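Local coordinates for uncharacterized protein VP0806 (Vibrio parahaemolyticus, PDB 2R5S), which is of unknown function but belongs to a thioredoxin domain-containing protein, possibly a protein-disulfide reductase, whose C-terminal part, crystallised here, carries tetratricopeptide repeats, at residues K46-C49 / L50-K54; F56-A59 / Q60-L63; D143-V146 / K147-M151. All coordinates share one frame; numbering follows the deposited sequence.

The three contacts are samples of one principle, the alpha-helix closing on itself three to five residues along the chain, and each catches a different stage: contact 1 the C-terminal end of helix 40-52, contact 2 the body of helix 56-63, contact 3 the first turns of helix 145-157. Contacts 1 and 2 lie on successive helices of one tetratricopeptide region, their centres 9 Å apart, and they touch: L51 CD1 comes within 3.4 Å of A59 CB, and K46 CG within 3.6 Å of L62 CD2. Contact 3 belongs to the second such region. Its nearest atoms are about 13 Å from contact 1 and about 17 Å from contact 2.

Contact 1 (K46-C49 / L50-K54)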
loop_
_atom_site.group_PDB
_atom_site.type_symbol
_atom_site.label_atom_id
_atom_site.label_comp_id
_atom_site.label_asym_id
_atom_site.label_seq_id
_atom_site.Cartn_x
_atom_site.Cartn_y
_atom_site.Cartn_z
ATOM N N LYS A 46 1.586 -1.940 14.663
ATOM C CA LYS A 46 1.598 -2.583 13.345
ATOM C C LYS A 46 0.557 -1.875 12.445
ATOM O O LYS A 46 0.859 -1.526 11.285
ATOM C CB LYS A 46 1.346 -4.103 13.485
ATOM C CG LYS A 46 1.128 -4.822 12.158
ATOM C CD LYS A 46 1.185 -6.381 12.288
ATOM C CE LYS A 46 1.228 -7.111 10.961
ATOM N NZ LYS A 46 0.696 -8.597 11.001
ATOM N N ALA A 47 -0.611 -1.549 13.019
ATOM C CA ALA A 47 -1.665 -0.810 12.312
ATOM C C ALA A 47 -1.165 0.527 11.845
ATOM O O ALA A 47 -1.401 0.880 10.723
ATOM C CB ALA A 47 -2.827 -0.631 13.174
ATOM N N ASP A 48 -0.486 1.279 12.716
ATOM C CA ASP A 48 0.078 2.575 12.357
ATOM C C ASP A 48 1.071 2.370 11.229
ATOM O O ASP A 48 1.167 3.204 10.363
ATOM C CB ASP A 48 0.778 3.136 13.584
ATOM C CG ASP A 48 1.281 4.504 13.394
ATOM O OD1 ASP A 48 0.735 5.247 12.572
ATOM O OD2 ASP A 48 2.216 4.887 14.134
ATOM N N CYS A 49 1.820 1.255 11.241
ATOM C CA CYS A 49 2.829 1.057 10.229
ATOM C C CYS A 49 2.171 0.756 8.855
ATOM O O CYS A 49 2.622 1.222 7.769
ATOM C CB CYS A 49 3.795 -0.063 10.651
ATOM S SG CYS A 49 4.980 0.408 11.936
ATOM N N LEU A 50 1.106 -0.016 8.882
ATOM C CA LEU A 50 0.460 -0.397 7.639
ATOM C C LEU A 50 -0.082 0.887 6.953
ATOM O O LEU A 50 0.094 1.152 5.743
ATOM C CB LEU A 50 -0.653 -1.388 7.933
ATOM C CG LEU A 50 -0.127 -2.703 8.445
ATOM C CD1 LEU A 50 -1.293 -3.609 8.876
ATOM C CD2 LEU A 50 0.661 -3.372 7.323
ATOM N N LEU A 51 -0.705 1.709 7.760
ATOM C CA LEU A 51 -1.310 2.882 7.277
ATOM C C LEU A 51 -0.279 3.881 6.768
ATOM O O LEU A 51 -0.539 4.578 5.783
ATOM C CB LEU A 51 -2.082 3.493 8.429
ATOM C CG LEU A 51 -3.375 4.198 8.149
ATOM C CD1 LEU A 51 -4.422 3.145 8.347
ATOM C CD2 LEU A 51 -3.512 5.323 9.186
ATOM N N GLU A 52 0.870 4.009 7.436
ATOM C CA GLU A 52 1.872 4.965 6.984
ATOM C C GLU A 52 2.510 4.460 5.698
ATOM O O GLU A 52 3.154 5.215 4.967
ATOM C CB GLU A 52 2.972 5.129 8.035
ATOM C CG GLU A 52 2.531 5.772 9.326
ATOM C CD GLU A 52 1.888 7.146 9.099
ATOM O OE1 GLU A 52 0.618 7.280 9.162
ATOM O OE2 GLU A 52 2.654 8.050 8.816
ATOM N N THR A 53 2.359 3.157 5.443
ATOM C CA THR A 53 2.929 2.557 4.240
ATOM C C THR A 53 1.868 2.304 3.175
ATOM O O THR A 53 2.151 1.719 2.123
ATOM C CB THR A 53 3.653 1.287 4.541
ATOM O OG1 THR A 53 2.724 0.377 5.170
ATOM C CG2 THR A 53 4.897 1.591 5.429
ATOM N N LYS A 54 0.659 2.774 3.474
ATOM C CA LYS A 54 -0.415 2.915 2.507
ATOM C C LYS A 54 -1.042 1.584 2.161
ATOM O O LYS A 54 -1.564 1.362 1.062
ATOM C CB LYS A 54 0.044 3.759 1.302
ATOM C CG LYS A 54 0.628 5.141 1.769
ATOM C CD LYS A 54 0.468 6.258 0.759
ATOM C CE LYS A 54 -1.010 6.637 0.557
ATOM N NZ LYS A 54 -1.294 7.196 -0.824
#
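T53 reaches back to C49 at the point where helix 40-52 runs out, and its hydroxyl tucks against the last carbonyls of the helix. With chi1 at 58°, OG1 sits between its own backbone N and carbonyl carbon, directed at the last turn. There it lies within bonding distance of two carbonyls, 2.7 Å from C49 O and 2.8 Å from L50 O, and it is also hydrogen-bonded to Q55 NE2. The methyl CG2 packs on the C49 carbonyl as well, 3.3 Å from its oxygen.

L50 leans back along the helix. Its CG, placed beside its own backbone N, rests 3.2 Å from K46 O, the same oxygen that L50 N holds at 2.8 Å, and the branch CD1 then meets the aliphatic stem of K46. On another side of the helix E52 has chi1 at -67°, which puts its CG beside the backbone N and 3.1 Å from D48 O. The bend at chi2 then swings the carboxylate back toward D48, OE1 of E52 being 4.0 Å from OD1 of D48, with the two carboxylate planes turned 47° apart.

A Schellman motif finishes the helix, K54 with its positive phi being the C-prime residue and Q55 N returning to L50 O. L50 and L51 pack on A59 of helix 56-63, the antiparallel partner expected of a tetratricopeptide hairpin, while C49 faces helix 22-30.

Chemically, the Schellman bonds and the nearby hydroxyl gather donors round the terminal carbonyls of C49, L50 and L51, whereas the D48-E52 pair is probably mildly repulsive, eased perhaps by K81, which touches E52.

Contact 2 (F56-A59 / Q60-L63)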
loop_
_atom_site.group_PDB
_atom_site.type_symbol
_atom_site.label_atom_id
_atom_site.label_comp_id
_atom_site.label_asym_id
_atom_site.label_seq_id
_atom_site.Cartn_x
_atom_site.Cartn_y
_atom_site.Cartn_z
ATOM N N PHE A 56 -3.912 0.086 3.290
ATOM C CA PHE A 56 -5.131 0.488 4.051
ATOM C C PHE A 56 -6.053 -0.685 4.351
ATOM O O PHE A 56 -6.676 -0.759 5.391
ATOM C CB PHE A 56 -5.913 1.550 3.276
ATOM C CG PHE A 56 -5.161 2.843 3.068
ATOM C CD1 PHE A 56 -4.438 3.413 4.086
ATOM C CD2 PHE A 56 -5.223 3.514 1.863
ATOM C CE1 PHE A 56 -3.763 4.588 3.908
ATOM C CE2 PHE A 56 -4.530 4.700 1.692
ATOM C CZ PHE A 56 -3.813 5.216 2.711
ATOM N N GLU A 57 -6.089 -1.630 3.432
ATOM C CA GLU A 57 -6.844 -2.855 3.614
ATOM C C GLU A 57 -6.306 -3.779 4.698
ATOM O O GLU A 57 -6.998 -4.160 5.595
ATOM C CB GLU A 57 -6.881 -3.608 2.286
ATOM C CG GLU A 57 -7.741 -4.724 2.383
ATOM C CD GLU A 57 -9.051 -4.440 1.713
ATOM O OE1 GLU A 57 -9.375 -5.263 0.833
ATOM O OE2 GLU A 57 -9.722 -3.398 2.050
ATOM N N LEU A 58 -5.050 -4.162 4.591
ATOM C CA LEU A 58 -4.365 -4.749 5.748
ATOM C C LEU A 58 -4.577 -3.906 7.034
ATOM O O LEU A 58 -4.898 -4.470 8.048
ATOM C CB LEU A 58 -2.884 -4.956 5.428
ATOM C CG LEU A 58 -2.482 -6.045 4.422
ATOM C CD1 LEU A 58 -0.972 -6.097 4.355
ATOM C CD2 LEU A 58 -3.051 -7.480 4.682
ATOM N N ALA A 59 -4.432 -2.571 7.004
ATOM C CA ALA A 59 -4.643 -1.772 8.247
ATOM C C ALA A 59 -6.073 -1.956 8.825
ATOM O O ALA A 59 -6.256 -2.210 10.009
ATOM C CB ALA A 59 -4.316 -0.269 8.043
ATOM N N GLN A 60 -7.086 -1.927 7.973
ATOM C CA GLN A 60 -8.457 -1.954 8.442
ATOM C C GLN A 60 -8.796 -3.329 9.056
ATOM O O GLN A 60 -9.548 -3.450 10.016
ATOM C CB GLN A 60 -9.396 -1.723 7.254
ATOM C CG GLN A 60 -10.830 -1.932 7.625
ATOM C CD GLN A 60 -11.589 -2.546 6.523
ATOM O OE1 GLN A 60 -11.740 -3.787 6.467
ATOM N NE2 GLN A 60 -12.104 -1.715 5.627
ATOM N N GLU A 61 -8.276 -4.370 8.443
ATOM C CA GLU A 61 -8.578 -5.701 8.863
ATOM C C GLU A 61 -7.818 -5.973 10.195
ATOM O O GLU A 61 -8.341 -6.622 11.121
ATOM C CB GLU A 61 -8.168 -6.589 7.700
ATOM C CG GLU A 61 -8.085 -8.074 7.908
ATOM C CD GLU A 61 -6.911 -8.686 7.079
ATOM O OE1 GLU A 61 -6.803 -8.386 5.857
ATOM O OE2 GLU A 61 -6.081 -9.426 7.663
ATOM N N LEU A 62 -6.589 -5.486 10.308
ATOM C CA LEU A 62 -5.935 -5.505 11.635
ATOM C C LEU A 62 -6.691 -4.705 12.671
ATOM O O LEU A 62 -6.990 -5.220 13.752
ATOM C CB LEU A 62 -4.481 -4.985 11.649
ATOM C CG LEU A 62 -3.797 -5.145 13.002
ATOM C CD1 LEU A 62 -3.766 -6.651 13.391
ATOM C CD2 LEU A 62 -2.407 -4.618 12.864
ATOM N N LEU A 63 -6.963 -3.452 12.378
ATOM C CA LEU A 63 -7.778 -2.644 13.343
ATOM C C LEU A 63 -9.058 -3.246 13.841
ATOM O O LEU A 63 -9.467 -2.928 14.920
ATOM C CB LEU A 63 -8.077 -1.293 12.802
ATOM C CG LEU A 63 -6.790 -0.491 12.673
ATOM C CD1 LEU A 63 -7.101 0.659 11.834
ATOM C CD2 LEU A 63 -6.373 -0.048 14.041
HETATM O O HOH W 1 -4.135 -7.495 8.613
#
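Q60, E61, L62 and L63 each send a backbone N-H to the carbonyl four residues earlier, and together they account for all four carbonyls of F56-A59. The bonds straighten along the chain. Q60 N meets F56 O at 2.9 Å with an N-H...O angle of 147°; by L63 N to A59 O, at 2.8 Å, the angle has opened to 172°.

L58 O has a second partner. Besides L62 N, at 3.0 Å, it accepts a hydrogen from a water 3.2 Å away, and that water also donates to OE2 of E61 at 2.9 Å. One water thus bridges the carbonyl of L58 and the carboxylate three residues on, its hold on the carboxylate being weak. In E61, chi1 of 168° and the bend at chi2 carry the carboxylate alongside L58. Its other oxygen, OE1, lies 4.0 Å from the methyl CD2 of L58, a loose van der Waals contact of a carboxylate oxygen with a methyl.

A59 O is covered differently: L63 lays its CG 3.2 Å from the oxygen, with CD1 close by, so the carbonyl that accepts from L63 N is also sheltered by the leucine's own branch.

This is the second helix of a tetratricopeptide hairpin. The side chain of F56 is about 4 Å from an ethanediol that probably came from the crystallisation liquor. A59, L62 and L63 face the preceding helix 40-52, where A59 meets L50 and L51; F56, Q60 and L63 face the following helix 73-88, F56 stacking its ring on that of H85.

Contact 3 (D143-V146 / K147-M151); sequences DGEV and KKTFM
G144 and K148 form the first i to i+4 bond at the N-terminus of helix 145-157, in the second tetratricopeptide region: the glycine, at the N-cap position with a positive phi, presents its carbonyl to K148 N. The bond is rather long, 3.3 Å from K148 N to G144 O, and the donor stands 31° from the carbonyl plane. CB of K148 lies over the same oxygen, 3.6 Å away, while the rest of that chain runs outward and bends just before its amine.

E145, the next residue, extends almost straight and touches E109 and C112 of helix 108-120. T149 N probably donates to E145 O, whose position is doubtful. T149 itself is buried, touching C112 of the same helix and L131 of helix 124-135.

V146 closes the first segment. A chi1 of 164° turns CG1 anti to the backbone N and leaves CG2 beside it, and CG1 comes within 3.4 Å of K147 N. The side chain is buried against C112 of helix 108-120 and L135 of helix 124-135, while F150, one turn on, inserts its ring toward Y167 and L171 of helix 162-174. Three helices are thus brought against the opening turns of helix 145-157.

The V146 carbonyl meets F150 twice: F150 N donates to V146 O at 3.0 Å and 169°, and F150 CB rests 3.3 Å from the same oxygen.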
loop_
_atom_site.group_PDB
_atom_site.type_symbol
_atom_site.label_atom_id
_atom_site.label_comp_id
_atom_site.label_asym_id
_atom_site.label_seq_id
_atom_site.Cartn_x
_atom_site.Cartn_y
_atom_site.Cartn_z
ATOM N N ASP A 143 6.294 4.064 -25.331
ATOM C CA ASP A 143 7.688 4.480 -25.374
ATOM C C ASP A 143 8.332 4.183 -24.025
ATOM O O ASP A 143 9.135 4.968 -23.487
ATOM C CB ASP A 143 7.829 5.978 -25.773
ATOM C CG ASP A 143 9.097 6.250 -26.511
ATOM O OD1 ASP A 143 9.671 5.278 -27.043
ATOM O OD2 ASP A 143 9.536 7.431 -26.576
ATOM N N GLY A 144 7.977 3.023 -23.500
ATOM C CA GLY A 144 8.374 2.651 -22.163
ATOM C C GLY A 144 7.934 3.510 -20.994
ATOM O O GLY A 144 8.428 3.295 -19.894
ATOM N N GLU A 145 7.000 4.449 -21.218
ATOM C CA GLU A 145 6.402 5.253 -20.150
ATOM C C GLU A 145 5.452 4.458 -19.221
ATOM O O GLU A 145 5.245 4.849 -18.094
ATOM C CB GLU A 145 5.761 6.543 -20.751
ATOM C CG GLU A 145 4.552 7.159 -20.031
ATOM C CD GLU A 145 4.007 8.503 -20.691
ATOM O OE1 GLU A 145 2.876 8.960 -20.308
ATOM O OE2 GLU A 145 4.678 9.073 -21.603
ATOM N N VAL A 146 4.893 3.347 -19.678
ATOM C CA VAL A 146 4.077 2.505 -18.856
ATOM C C VAL A 146 4.869 1.610 -17.907
ATOM O O VAL A 146 4.512 1.502 -16.745
ATOM C CB VAL A 146 3.166 1.547 -19.736
ATOM C CG1 VAL A 146 2.615 0.403 -18.907
ATOM C CG2 VAL A 146 2.054 2.340 -20.434
ATOM N N LYS A 147 5.905 0.920 -18.405
ATOM C CA LYS A 147 6.815 0.250 -17.523
ATOM C C LYS A 147 7.429 1.172 -16.463
ATOM O O LYS A 147 7.586 0.759 -15.345
ATOM C CB LYS A 147 7.940 -0.450 -18.300
ATOM C CG LYS A 147 8.613 -1.549 -17.501
ATOM C CD LYS A 147 10.100 -1.493 -17.775
ATOM C CE LYS A 147 10.446 -2.409 -18.920
ATOM N NZ LYS A 147 10.706 -3.684 -18.319
ATOM N N LYS A 148 7.753 2.406 -16.803
ATOM C CA LYS A 148 8.344 3.315 -15.841
ATOM C C LYS A 148 7.370 3.746 -14.737
ATOM O O LYS A 148 7.724 3.891 -13.536
ATOM C CB LYS A 148 8.827 4.572 -16.568
ATOM C CG LYS A 148 9.474 5.576 -15.642
ATOM C CD LYS A 148 9.852 6.832 -16.391
ATOM C CE LYS A 148 10.241 7.860 -15.435
ATOM N NZ LYS A 148 11.748 7.817 -15.270
ATOM N N THR A 149 6.143 4.030 -15.126
ATOM C CA THR A 149 5.232 4.439 -14.086
ATOM C C THR A 149 4.856 3.242 -13.242
ATOM O O THR A 149 4.757 3.377 -12.065
ATOM C CB THR A 149 3.995 5.282 -14.511
ATOM O OG1 THR A 149 2.853 4.638 -13.970
ATOM C CG2 THR A 149 3.812 5.393 -15.994
ATOM N N PHE A 150 4.764 2.060 -13.819
ATOM C CA PHE A 150 4.730 0.824 -13.011
ATOM C C PHE A 150 5.926 0.761 -12.025
ATOM O O PHE A 150 5.739 0.537 -10.826
ATOM C CB PHE A 150 4.764 -0.346 -13.984
ATOM C CG PHE A 150 4.477 -1.651 -13.396
ATOM C CD1 PHE A 150 3.156 -2.110 -13.297
ATOM C CD2 PHE A 150 5.524 -2.494 -12.997
ATOM C CE1 PHE A 150 2.872 -3.425 -12.781
ATOM C CE2 PHE A 150 5.236 -3.778 -12.483
ATOM C CZ PHE A 150 3.937 -4.229 -12.390
HETATM N N MSE A 151 7.133 1.048 -12.519
HETATM C CA MSE A 151 8.354 0.954 -11.739
HETATM C C MSE A 151 8.488 2.040 -10.641
HETATM O O MSE A 151 9.025 1.768 -9.564
HETATM C CB MSE A 151 9.551 1.036 -12.669
HETATM C CG MSE A 151 9.691 -0.150 -13.673
HETATM SE SE MSE A 151 10.595 -1.736 -13.059
HETATM C CE MSE A 151 12.425 -1.165 -12.863
#